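Mini-Z (PDB 3S1B) is a two-helix peptide closed by an internal disulfide, apparently a miniature of the protein A Z domain, and probably serves as a compact scaffold for binding a target protein. Local coordinates at residues E4-A12 with K26-C34. Numbering follows the deposited sequence.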
# COMPACT_ATOMS: atom_id res chain seq x y z
N GLU B 4 11.46 35.24 -14.24
CA GLU B 4 10.05 35.28 -14.55
C GLU B 4 9.37 33.98 -14.23
O GLU B 4 8.25 33.97 -13.77
CB GLU B 4 9.83 35.56 -16.02
CG GLU B 4 8.78 34.66 -16.58
CD GLU B 4 8.39 35.03 -17.97
OE1 GLU B 4 8.10 36.21 -18.20
OE2 GLU B 4 8.35 34.14 -18.84
N CYS B 5 10.04 32.88 -14.49
CA CYS B 5 9.47 31.57 -14.22
C CYS B 5 9.21 31.31 -12.75
O CYS B 5 8.22 30.73 -12.39
CB CYS B 5 10.36 30.48 -14.80
SG CYS B 5 10.04 30.16 -16.53
N LEU B 6 10.13 31.74 -11.91
CA LEU B 6 9.96 31.57 -10.49
C LEU B 6 8.78 32.34 -10.02
O LEU B 6 8.00 31.88 -9.21
CB LEU B 6 11.18 32.10 -9.77
CG LEU B 6 12.45 31.31 -10.01
CD1 LEU B 6 13.60 31.98 -9.36
CD2 LEU B 6 12.25 29.93 -9.49
N LEU B 7 8.65 33.54 -10.54
CA LEU B 7 7.58 34.44 -10.16
C LEU B 7 6.25 33.87 -10.52
O LEU B 7 5.29 34.06 -9.82
CB LEU B 7 7.78 35.76 -10.84
CG LEU B 7 9.02 36.40 -10.27
CD1 LEU B 7 9.43 37.55 -11.08
CD2 LEU B 7 8.75 36.80 -8.88
N ARG B 8 6.22 33.22 -11.66
CA ARG B 8 5.01 32.59 -12.15
C ARG B 8 4.60 31.45 -11.26
O ARG B 8 3.44 31.30 -10.92
CB ARG B 8 5.22 32.13 -13.59
CG ARG B 8 4.46 32.93 -14.62
CD ARG B 8 5.29 33.33 -15.80
NE ARG B 8 5.43 32.30 -16.82
CZ ARG B 8 4.41 31.74 -17.45
NH1 ARG B 8 3.19 32.08 -17.13
NH2 ARG B 8 4.63 30.83 -18.37
N TYR B 9 5.55 30.63 -10.86
CA TYR B 9 5.27 29.55 -9.96
C TYR B 9 4.85 30.11 -8.62
O TYR B 9 3.96 29.60 -7.98
CB TYR B 9 6.47 28.65 -9.81
CG TYR B 9 6.64 27.69 -10.94
CD1 TYR B 9 5.65 26.80 -11.27
CD2 TYR B 9 7.80 27.66 -11.67
CE1 TYR B 9 5.81 25.93 -12.29
CE2 TYR B 9 7.96 26.79 -12.68
CZ TYR B 9 6.96 25.93 -13.00
OH TYR B 9 7.13 25.05 -14.02
N LYS B 10 5.54 31.15 -8.19
CA LYS B 10 5.26 31.71 -6.89
C LYS B 10 3.86 32.26 -6.78
O LYS B 10 3.20 32.07 -5.78
CB LYS B 10 6.29 32.79 -6.54
CG LYS B 10 5.93 33.54 -5.29
CD LYS B 10 7.10 33.70 -4.36
CE LYS B 10 7.81 34.99 -4.57
NZ LYS B 10 8.57 34.88 -5.81
N GLU B 11 3.42 32.94 -7.82
CA GLU B 11 2.08 33.48 -7.85
C GLU B 11 1.07 32.37 -7.82
O GLU B 11 -0.00 32.53 -7.29
CB GLU B 11 1.90 34.40 -9.04
CG GLU B 11 0.76 34.06 -9.94
CD GLU B 11 -0.55 34.57 -9.44
OE1 GLU B 11 -1.57 34.35 -10.11
OE2 GLU B 11 -0.55 35.20 -8.38
N ALA B 12 1.38 31.24 -8.42
CA ALA B 12 0.42 30.16 -8.47
C ALA B 12 0.08 29.72 -7.08
O ALA B 12 -1.06 29.46 -6.77
CB ALA B 12 0.98 29.02 -9.23
N LYS B 26 -2.89 25.81 -13.97
CA LYS B 26 -2.00 26.91 -14.25
C LYS B 26 -0.55 26.50 -14.16
O LYS B 26 0.28 26.96 -14.90
CB LYS B 26 -2.24 28.03 -13.27
CG LYS B 26 -1.40 29.22 -13.53
CD LYS B 26 -1.71 30.32 -12.56
CE LYS B 26 -0.84 31.54 -12.80
NZ LYS B 26 -1.14 32.63 -11.83
N ILE B 27 -0.26 25.57 -13.28
CA ILE B 27 1.08 25.05 -13.15
C ILE B 27 1.48 24.40 -14.45
O ILE B 27 2.58 24.56 -14.93
CB ILE B 27 1.13 23.99 -12.08
CG1 ILE B 27 0.88 24.61 -10.72
CG2 ILE B 27 2.48 23.34 -12.05
CD1 ILE B 27 2.06 25.33 -10.20
N VAL B 28 0.55 23.66 -15.04
CA VAL B 28 0.84 22.98 -16.27
C VAL B 28 1.19 23.99 -17.32
O VAL B 28 2.07 23.76 -18.12
CB VAL B 28 -0.31 22.13 -16.72
CG1 VAL B 28 0.05 21.44 -17.96
CG2 VAL B 28 -0.64 21.13 -15.70
N SER B 29 0.52 25.12 -17.34
CA SER B 29 0.85 26.15 -18.30
C SER B 29 2.25 26.68 -18.09
O SER B 29 2.97 26.88 -19.04
CB SER B 29 -0.11 27.31 -18.16
OG SER B 29 -1.41 26.83 -18.00
N ILE B 30 2.63 26.91 -16.84
CA ILE B 30 3.95 27.44 -16.57
C ILE B 30 4.97 26.45 -17.05
O ILE B 30 6.02 26.82 -17.53
CB ILE B 30 4.17 27.79 -15.10
CG1 ILE B 30 2.93 28.45 -14.52
CG2 ILE B 30 5.32 28.72 -14.96
CD1 ILE B 30 2.09 29.08 -15.51
N ASP B 31 4.66 25.17 -16.90
CA ASP B 31 5.57 24.14 -17.37
C ASP B 31 5.77 24.15 -18.88
O ASP B 31 6.88 24.00 -19.35
CB ASP B 31 5.03 22.77 -16.99
CG ASP B 31 5.09 22.52 -15.53
OD1 ASP B 31 5.79 23.27 -14.84
OD2 ASP B 31 4.45 21.56 -15.08
N ASP B 32 4.69 24.33 -19.63
CA ASP B 32 4.78 24.35 -21.10
C ASP B 32 5.80 25.39 -21.55
O ASP B 32 6.71 25.09 -22.33
CB ASP B 32 3.41 24.63 -21.75
CG ASP B 32 2.49 23.40 -21.79
OD1 ASP B 32 1.29 23.58 -22.09
OD2 ASP B 32 2.95 22.27 -21.52
N ASP B 33 5.65 26.62 -21.05
CA ASP B 33 6.59 27.71 -21.34
C ASP B 33 7.89 27.56 -20.53
O ASP B 33 8.91 28.16 -20.88
CB ASP B 33 5.95 29.08 -21.04
CG ASP B 33 4.89 29.48 -22.06
OD1 ASP B 33 4.62 28.69 -22.99
OD2 ASP B 33 4.32 30.58 -21.93
N CYS B 34 7.84 26.77 -19.46
CA CYS B 34 8.96 26.69 -18.53
C CYS B 34 9.01 25.34 -17.82
O CYS B 34 10.04 24.68 -17.80
CB CYS B 34 8.83 27.82 -17.50
SG CYS B 34 10.41 28.37 -16.88
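C5 and C34 covalently close the open end of an antiparallel helical hairpin, SG to SG 1.9 Å, away from the turn joining helices 3-14 and 20-33. The segment axes approach to 10.0 Å at 173°. Between them the apolar contact centres on I30, whose beta-branching serves two partners: CG2 lies over the middle of the Y9 ring, a CH-pi contact 3.9 Å from the centroid, and CD1 rests against the face of the R8 guanidinium that CG2 meets near its rim. I27 CD1 fills in beside the Y9 ring edge, 4.0 Å from CB of A12, whose small side chain lets this methyl settle. V28 packs on an apolar side chain of another protein chain, and D32 OD2 bonds to that chain's backbone. Polar groups flank the centre. Besides its flat face, Y9 offers a hydroxyl that donates a hydrogen bond to D31 OD1. On the other flank K26, CG anti to the backbone N (chi1 -177°) and fully extended, is long enough to carry NZ across to a salt bridge with E11 OE1. Bends at chi2 and chi3 lay R8 across I30, its NH2 in a salt bridge with D33 OD2 (3.6 Å, planes 44° apart); E4 adds a long, purely electrostatic link to NE. With an alanine here, D33 would probably lose its cross-helix charge partner, E4 its long one, and I30 the guanidinium against CD1. Covalent, apolar and ionic ties thus join a hairpin with no third helix of its own.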